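Local coordinates for phosphoribosylaminoimidazole-succinocarboxamide synthase (Thermotoga maritima, PDB 1KUT), which catalyses the ATP-dependent joining of L-aspartate to 5-amino-1-(5-phosphoribosyl)imidazole-4-carboxylate, giving SAICAR in de novo purine biosynthesis, at residues 40-45 with 212-217; 190-195 with 218-223. All blocks are in the same frame, centred on the assembly; numbering follows the deposited sequence.

Contact 1 of 2, residues 40-45 with 212-217; sequences GSICAE and DPLKKY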
ATOM      1  N   GLY B  40       0.302  14.021  29.028  1.00 29.42           N
ATOM      2  CA  GLY B  40      -1.070  13.906  28.557  1.00 28.19           C
ATOM      3  C   GLY B  40      -1.763  15.256  28.485  1.00 27.77           C
ATOM      4  O   GLY B  40      -2.505  15.540  27.543  1.00 27.73           O
ATOM      5  N   SER B  41      -1.515  16.097  29.486  1.00 27.24           N
ATOM      6  CA  SER B  41      -2.100  17.434  29.558  1.00 26.39           C
ATOM      7  C   SER B  41      -1.592  18.290  28.409  1.00 25.76           C
ATOM      8  O   SER B  41      -2.324  19.095  27.833  1.00 25.57           O
ATOM      9  CB  SER B  41      -1.712  18.080  30.885  1.00 26.80           C
ATOM     10  OG  SER B  41      -1.846  17.131  31.939  1.00 28.43           O
ATOM     11  N   ILE B  42      -0.318  18.102  28.087  1.00 25.15           N
ATOM     12  CA  ILE B  42       0.338  18.834  27.016  1.00 24.63           C
ATOM     13  C   ILE B  42      -0.306  18.496  25.674  1.00 24.04           C
ATOM     14  O   ILE B  42      -0.671  19.386  24.916  1.00 23.35           O
ATOM     15  CB  ILE B  42       1.863  18.491  26.991  1.00 24.63           C
ATOM     16  CG1 ILE B  42       2.590  19.365  28.021  1.00 24.98           C
ATOM     17  CG2 ILE B  42       2.438  18.662  25.597  1.00 24.56           C
ATOM     18  CD1 ILE B  42       4.077  19.101  28.131  1.00 24.71           C
ATOM     19  N   CYS B  43      -0.459  17.206  25.400  1.00 23.49           N
ATOM     20  CA  CYS B  43      -1.042  16.768  24.137  1.00 23.13           C
ATOM     21  C   CYS B  43      -2.528  17.127  24.029  1.00 22.42           C
ATOM     22  O   CYS B  43      -2.999  17.536  22.968  1.00 22.47           O
ATOM     23  CB  CYS B  43      -0.820  15.259  23.960  1.00 23.32           C
ATOM     24  SG  CYS B  43       0.937  14.812  23.592  1.00 25.50           S
ATOM     25  N   ALA B  44      -3.259  16.994  25.130  1.00 21.69           N
ATOM     26  CA  ALA B  44      -4.674  17.323  25.132  1.00 21.21           C
ATOM     27  C   ALA B  44      -4.838  18.773  24.714  1.00 20.97           C
ATOM     28  O   ALA B  44      -5.628  19.086  23.824  1.00 21.11           O
ATOM     29  CB  ALA B  44      -5.277  17.102  26.530  1.00 20.87           C
ATOM     30  N   GLU B  45      -4.076  19.663  25.337  1.00 20.48           N
ATOM     31  CA  GLU B  45      -4.194  21.076  24.997  1.00 20.20           C
ATOM     32  C   GLU B  45      -3.713  21.461  23.594  1.00 19.53           C
ATOM     33  O   GLU B  45      -4.347  22.283  22.935  1.00 19.14           O
ATOM     34  CB  GLU B  45      -3.491  21.938  26.042  1.00 20.42           C
ATOM     35  CG  GLU B  45      -3.611  23.417  25.775  1.00 20.98           C
ATOM     36  CD  GLU B  45      -2.911  24.248  26.834  1.00 22.58           C
ATOM     37  OE1 GLU B  45      -2.895  25.497  26.690  1.00 22.23           O
ATOM     38  OE2 GLU B  45      -2.381  23.644  27.810  1.00 23.16           O
ATOM     39  N   ASP B 212      15.643  14.855  27.679  1.00 40.41           N
ATOM     40  CA  ASP B 212      14.303  14.794  28.265  1.00 39.97           C
ATOM     41  C   ASP B 212      13.295  14.991  27.131  1.00 39.23           C
ATOM     42  O   ASP B 212      13.144  16.079  26.575  1.00 38.86           O
ATOM     43  CB  ASP B 212      14.120  15.842  29.370  1.00 40.31           C
ATOM     44  CG  ASP B 212      13.897  17.229  28.833  1.00 40.61           C
ATOM     45  OD1 ASP B 212      14.680  17.653  27.959  1.00 41.08           O
ATOM     46  OD2 ASP B 212      12.941  17.892  29.296  1.00 40.60           O
ATOM     47  N   PRO B 213      12.615  13.907  26.756  1.00 38.89           N
ATOM     48  CA  PRO B 213      11.611  13.868  25.689  1.00 38.44           C
ATOM     49  C   PRO B 213      10.486  14.888  25.831  1.00 37.99           C
ATOM     50  O   PRO B 213      10.013  15.441  24.836  1.00 38.28           O
ATOM     51  CB  PRO B 213      11.103  12.432  25.760  1.00 38.78           C
ATOM     52  CG  PRO B 213      12.305  11.676  26.262  1.00 38.82           C
ATOM     53  CD  PRO B 213      12.792  12.574  27.356  1.00 38.65           C
ATOM     54  N   LEU B 214      10.061  15.150  27.060  1.00 37.32           N
ATOM     55  CA  LEU B 214       8.976  16.096  27.269  1.00 36.57           C
ATOM     56  C   LEU B 214       9.298  17.468  26.704  1.00 35.88           C
ATOM     57  O   LEU B 214       8.394  18.275  26.498  1.00 35.97           O
ATOM     58  CB  LEU B 214       8.637  16.223  28.761  1.00 36.82           C
ATOM     59  CG  LEU B 214       7.480  17.173  29.126  1.00 37.18           C
ATOM     60  CD1 LEU B 214       6.148  16.590  28.659  1.00 37.03           C
ATOM     61  CD2 LEU B 214       7.445  17.383  30.633  1.00 37.51           C
ATOM     62  N   LYS B 215      10.570  17.742  26.426  1.00 35.01           N
ATOM     63  CA  LYS B 215      10.927  19.064  25.917  1.00 34.20           C
ATOM     64  C   LYS B 215      10.306  19.465  24.575  1.00 33.34           C
ATOM     65  O   LYS B 215       9.836  20.600  24.422  1.00 32.87           O
ATOM     66  CB  LYS B 215      12.446  19.227  25.845  1.00 34.71           C
ATOM     67  CG  LYS B 215      12.841  20.646  25.477  1.00 35.32           C
ATOM     68  CD  LYS B 215      14.167  21.045  26.083  1.00 35.96           C
ATOM     69  CE  LYS B 215      14.348  22.552  26.002  1.00 36.34           C
ATOM     70  NZ  LYS B 215      15.549  23.003  26.759  1.00 36.93           N
ATOM     71  N   LYS B 216      10.306  18.559  23.599  1.00 32.55           N
ATOM     72  CA  LYS B 216       9.721  18.890  22.302  1.00 31.91           C
ATOM     73  C   LYS B 216       8.235  19.188  22.464  1.00 31.39           C
ATOM     74  O   LYS B 216       7.708  20.094  21.810  1.00 31.49           O
ATOM     75  CB  LYS B 216       9.910  17.752  21.286  1.00 32.06           C
ATOM     76  CG  LYS B 216       8.944  16.578  21.433  1.00 32.64           C
ATOM     77  CD  LYS B 216       9.050  15.616  20.247  1.00 32.95           C
ATOM     78  CE  LYS B 216       8.118  14.411  20.412  1.00 33.22           C
ATOM     79  NZ  LYS B 216       8.280  13.401  19.310  1.00 33.45           N
ATOM     80  N   TYR B 217       7.563  18.434  23.339  1.00 30.64           N
ATOM     81  CA  TYR B 217       6.138  18.634  23.586  1.00 30.05           C
ATOM     82  C   TYR B 217       5.888  20.005  24.194  1.00 29.95           C
ATOM     83  O   TYR B 217       4.981  20.731  23.765  1.00 29.69           O
ATOM     84  CB  TYR B 217       5.585  17.562  24.532  1.00 30.11           C
ATOM     85  CG  TYR B 217       5.613  16.165  23.960  1.00 30.67           C
ATOM     86  CD1 TYR B 217       6.792  15.417  23.952  1.00 30.96           C
ATOM     87  CD2 TYR B 217       4.462  15.591  23.407  1.00 30.92           C
ATOM     88  CE1 TYR B 217       6.828  14.129  23.412  1.00 30.99           C
ATOM     89  CE2 TYR B 217       4.487  14.303  22.855  1.00 31.07           C
ATOM     90  CZ  TYR B 217       5.675  13.580  22.865  1.00 31.36           C
ATOM     91  OH  TYR B 217       5.720  12.316  22.334  1.00 31.44           O
TER
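Tyr-217 OH is hydrogen-bonded to Asp-190 OD2, a link likely to limit how far the ring can swing, and the ring turns one edge to Cys-43. There SG lies 3.6 Å from Tyr-217 CD2, close to the ring plane: its direction from the centroid is 74° off the ring normal, so this is a sulfur-aromatic contact at the edge and not over a face. On the other edge, Tyr-217 CD1 faces Pro-213 O, one turn back in its own chain. The compact cysteine suits a place where a helix passes this close to an aromatic ring.

Ile-42 makes the remaining contacts across the interface with two separate branches. Its CG2, anti to the backbone N, reaches Tyr-217 CB at 3.5 Å. The other branch, extended with CD1 anti to CA (chi2 178°), carries CD1 to Leu-214 CD1 at 3.3 Å, tighter than usual carbon contact. Beta-branching thus lets one residue serve two partners. With an alanine here, both branches would be gone, and a gap would probably open between Leu-214 and the root of the Tyr-217 side chain. Cys-43 also packs on Phe-21 of strand 16-21, as does Ala-44. The arrangement is apolar helix-helix packing: within the SAICAR synthetase fold, the first turns of helix 39-55 lie between the N-terminal antiparallel sheet and the start of helix 214-229.

Contact 2 of 2, residues 190-195 with 218-223; sequences DTFRLR and REVLEL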
ATOM      1  N   ASP B 190       2.915  13.438  19.048  1.00 21.10           N
ATOM      2  CA  ASP B 190       2.749  11.996  18.887  1.00 21.03           C
ATOM      3  C   ASP B 190       2.260  11.626  17.473  1.00 20.64           C
ATOM      4  O   ASP B 190       2.453  10.499  17.030  1.00 20.41           O
ATOM      5  CB  ASP B 190       1.731  11.451  19.892  1.00 22.82           C
ATOM      6  CG  ASP B 190       2.312  11.231  21.272  1.00 24.00           C
ATOM      7  OD1 ASP B 190       1.615  10.618  22.104  1.00 25.39           O
ATOM      8  OD2 ASP B 190       3.446  11.663  21.538  1.00 25.34           O
ATOM      9  N   THR B 191       1.635  12.566  16.762  1.00 19.70           N
ATOM     10  CA  THR B 191       1.083  12.266  15.439  1.00 19.30           C
ATOM     11  C   THR B 191       1.666  13.024  14.271  1.00 19.45           C
ATOM     12  O   THR B 191       1.226  12.850  13.128  1.00 18.90           O
ATOM     13  CB  THR B 191      -0.462  12.491  15.406  1.00 18.97           C
ATOM     14  OG1 THR B 191      -0.761  13.833  15.811  1.00 17.99           O
ATOM     15  CG2 THR B 191      -1.170  11.535  16.347  1.00 19.08           C
ATOM     16  N   PHE B 192       2.640  13.880  14.544  1.00 20.04           N
ATOM     17  CA  PHE B 192       3.270  14.638  13.484  1.00 20.45           C
ATOM     18  C   PHE B 192       4.730  14.922  13.799  1.00 21.72           C
ATOM     19  O   PHE B 192       5.145  14.869  14.965  1.00 21.24           O
ATOM     20  CB  PHE B 192       2.494  15.940  13.212  1.00 19.95           C
ATOM     21  CG  PHE B 192       2.477  16.930  14.361  1.00 19.55           C
ATOM     22  CD1 PHE B 192       3.650  17.554  14.801  1.00 19.27           C
ATOM     23  CD2 PHE B 192       1.265  17.327  14.927  1.00 19.65           C
ATOM     24  CE1 PHE B 192       3.617  18.561  15.772  1.00 18.97           C
ATOM     25  CE2 PHE B 192       1.218  18.340  15.903  1.00 18.95           C
ATOM     26  CZ  PHE B 192       2.403  18.959  16.321  1.00 19.06           C
ATOM     27  N   ARG B 193       5.491  15.190  12.738  1.00 22.96           N
ATOM     28  CA  ARG B 193       6.918  15.503  12.796  1.00 24.80           C
ATOM     29  C   ARG B 193       7.030  16.961  12.370  1.00 25.45           C
ATOM     30  O   ARG B 193       6.724  17.302  11.224  1.00 25.25           O
ATOM     31  CB  ARG B 193       7.699  14.648  11.795  1.00 25.69           C
ATOM     32  CG  ARG B 193       7.681  13.145  12.033  1.00 27.51           C
ATOM     33  CD  ARG B 193       8.376  12.458  10.850  1.00 29.06           C
ATOM     34  NE  ARG B 193       8.900  11.120  11.122  1.00 29.76           N
ATOM     35  CZ  ARG B 193       8.177  10.097  11.564  1.00 31.05           C
ATOM     36  NH1 ARG B 193       6.879  10.243  11.804  1.00 31.46           N
ATOM     37  NH2 ARG B 193       8.750   8.913  11.741  1.00 31.62           N
ATOM     38  N   LEU B 194       7.461  17.819  13.286  1.00 26.58           N
ATOM     39  CA  LEU B 194       7.571  19.239  12.990  1.00 28.20           C
ATOM     40  C   LEU B 194       9.010  19.670  13.214  1.00 29.50           C
ATOM     41  O   LEU B 194       9.606  19.343  14.242  1.00 29.63           O
ATOM     42  CB  LEU B 194       6.638  20.022  13.907  1.00 27.64           C
ATOM     43  CG  LEU B 194       6.521  21.518  13.654  1.00 27.80           C
ATOM     44  CD1 LEU B 194       5.489  21.767  12.563  1.00 27.13           C
ATOM     45  CD2 LEU B 194       6.127  22.219  14.957  1.00 27.54           C
ATOM     46  N   ARG B 195       9.567  20.410  12.266  1.00 30.89           N
ATOM     47  CA  ARG B 195      10.951  20.828  12.395  1.00 32.76           C
ATOM     48  C   ARG B 195      11.216  22.300  12.137  1.00 33.71           C
ATOM     49  O   ARG B 195      10.484  22.964  11.407  1.00 33.61           O
ATOM     50  CB  ARG B 195      11.817  19.995  11.460  1.00 33.79           C
ATOM     51  CG  ARG B 195      13.304  20.186  11.658  1.00 35.20           C
ATOM     52  CD  ARG B 195      14.047  19.026  11.045  1.00 36.68           C
ATOM     53  NE  ARG B 195      13.360  17.770  11.345  1.00 38.51           N
ATOM     54  CZ  ARG B 195      13.048  17.353  12.572  1.00 38.79           C
ATOM     55  NH1 ARG B 195      13.369  18.093  13.629  1.00 38.79           N
ATOM     56  NH2 ARG B 195      12.396  16.205  12.736  1.00 38.87           N
ATOM     57  N   ARG B 218       6.684  20.359  25.200  1.00 29.52           N
ATOM     58  CA  ARG B 218       6.524  21.650  25.841  1.00 29.33           C
ATOM     59  C   ARG B 218       6.699  22.742  24.800  1.00 29.14           C
ATOM     60  O   ARG B 218       5.902  23.681  24.743  1.00 29.19           O
ATOM     61  CB  ARG B 218       7.539  21.827  26.977  1.00 29.87           C
ATOM     62  CG  ARG B 218       7.312  20.908  28.186  1.00 31.04           C
ATOM     63  CD  ARG B 218       8.129  21.367  29.394  1.00 32.02           C
ATOM     64  NE  ARG B 218       9.539  21.561  29.048  1.00 33.51           N
ATOM     65  CZ  ARG B 218      10.495  20.639  29.177  1.00 34.04           C
ATOM     66  NH1 ARG B 218      10.216  19.432  29.661  1.00 33.82           N
ATOM     67  NH2 ARG B 218      11.739  20.925  28.798  1.00 34.29           N
ATOM     68  N   GLU B 219       7.731  22.610  23.965  1.00 29.02           N
ATOM     69  CA  GLU B 219       8.003  23.596  22.918  1.00 28.94           C
ATOM     70  C   GLU B 219       6.845  23.698  21.923  1.00 28.03           C
ATOM     71  O   GLU B 219       6.421  24.798  21.567  1.00 27.46           O
ATOM     72  CB  GLU B 219       9.321  23.261  22.193  1.00 30.27           C
ATOM     73  CG  GLU B 219      10.581  23.621  23.002  1.00 32.11           C
ATOM     74  CD  GLU B 219      11.898  23.294  22.284  1.00 33.20           C
ATOM     75  OE1 GLU B 219      12.978  23.525  22.878  1.00 33.46           O
ATOM     76  OE2 GLU B 219      11.858  22.807  21.133  1.00 34.26           O
ATOM     77  N   VAL B 220       6.329  22.558  21.471  1.00 27.51           N
ATOM     78  CA  VAL B 220       5.190  22.579  20.538  1.00 27.07           C
ATOM     79  C   VAL B 220       4.003  23.323  21.160  1.00 26.54           C
ATOM     80  O   VAL B 220       3.437  24.231  20.545  1.00 26.08           O
ATOM     81  CB  VAL B 220       4.731  21.150  20.152  1.00 27.08           C
ATOM     82  CG1 VAL B 220       3.438  21.215  19.342  1.00 26.75           C
ATOM     83  CG2 VAL B 220       5.812  20.467  19.339  1.00 26.99           C
ATOM     84  N   LEU B 221       3.633  22.951  22.381  1.00 26.62           N
ATOM     85  CA  LEU B 221       2.519  23.617  23.044  1.00 27.42           C
ATOM     86  C   LEU B 221       2.698  25.134  23.091  1.00 27.84           C
ATOM     87  O   LEU B 221       1.838  25.873  22.598  1.00 27.67           O
ATOM     88  CB  LEU B 221       2.326  23.089  24.473  1.00 26.85           C
ATOM     89  CG  LEU B 221       1.147  23.712  25.243  1.00 26.52           C
ATOM     90  CD1 LEU B 221      -0.138  23.572  24.434  1.00 25.86           C
ATOM     91  CD2 LEU B 221       0.987  23.035  26.609  1.00 25.90           C
ATOM     92  N   GLU B 222       3.810  25.597  23.671  1.00 28.48           N
ATOM     93  CA  GLU B 222       4.068  27.038  23.782  1.00 29.49           C
ATOM     94  C   GLU B 222       3.911  27.683  22.417  1.00 29.44           C
ATOM     95  O   GLU B 222       3.354  28.764  22.270  1.00 29.44           O
ATOM     96  CB  GLU B 222       5.480  27.298  24.296  1.00 30.51           C
ATOM     97  CG  GLU B 222       5.854  26.478  25.528  1.00 32.55           C
ATOM     98  CD  GLU B 222       7.286  26.750  26.012  1.00 33.62           C
ATOM     99  OE1 GLU B 222       8.239  26.647  25.190  1.00 33.66           O
ATOM    100  OE2 GLU B 222       7.450  27.061  27.218  1.00 33.86           O
ATOM    101  N   LEU B 223       4.425  26.997  21.414  1.00 30.02           N
ATOM    102  CA  LEU B 223       4.344  27.463  20.044  1.00 30.38           C
ATOM    103  C   LEU B 223       2.878  27.634  19.636  1.00 30.42           C
ATOM    104  O   LEU B 223       2.484  28.680  19.128  1.00 30.34           O
ATOM    105  CB  LEU B 223       5.050  26.451  19.151  1.00 30.95           C
ATOM    106  CG  LEU B 223       5.075  26.679  17.651  1.00 31.34           C
ATOM    107  CD1 LEU B 223       6.190  25.850  17.061  1.00 31.67           C
ATOM    108  CD2 LEU B 223       3.739  26.286  17.054  1.00 31.79           C
TER
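Phe-192 and Leu-194, alternate residues of a strand, meet Val-220 and Leu-223, one helical turn apart, in a helix-on-sheet packing that sets helix 214-229 against strand 192-196 of the larger antiparallel sheet. The backbones stay well separated, with Leu-194 CA and Val-220 CA 8.6 Å apart, so side chains alone bridge the space. Phe-192 uses the far end of its ring: CZ comes 3.9 Å from Val-220 CG1, and the methyl sits at the ring edge, near the plane. Ring and methyl are held out head-on, one from the strand and one from the helix. A long, flat phenylalanine spans what the short valine cannot, while the valine, short but branched, offers a methyl close to the helix for the ring to meet.

The second pair meets tip to tip, Leu-194 CD2 to Leu-223 CD1, at a looser 4.2 Å. In both leucines CG is anti to the backbone N (chi1 -174° and 178°), which helps send the branched ends across the interface. Leucine suits both positions because its methyls lie far enough from the backbone to meet midway.

Farther out, Phe-159 of helix 138-160 touches both leucines, and Phe-192 also packs on Leu-50 of helix 39-55 and on Ile-169 of strand 164-175. Arg-195, next along the strand, makes a cation-pi contact with Trp-167. On the helix side, the turn that presents Leu-223 is closed by its own backbone, Leu-223 N donating to Glu-219 O at 3.0 Å.

How the contacts relate
After three strands of the N-terminal sheet, the chain forms helix 39-55, whose opening turns supply 40-45. It then completes the smaller sheet, builds the larger one and passes through helix 138-160 before 212-217 returns to close the 166-residue loop of contact 1. Inside that loop lies 190-195, but its partner 218-223 comes just beyond 217, so the 22-residue loop of contact 2, which holds helix 202-211, crosses the first instead of nesting within it. Successive turns of helix 214-229 serve both, tying helix 39-55 to the larger sheet. Arg-218, in contact 2's helical segment, reaches back to contact 1: its NH1 forms a salt bridge with Asp-212 OD2, and its CG packs on Ile-42 CD1.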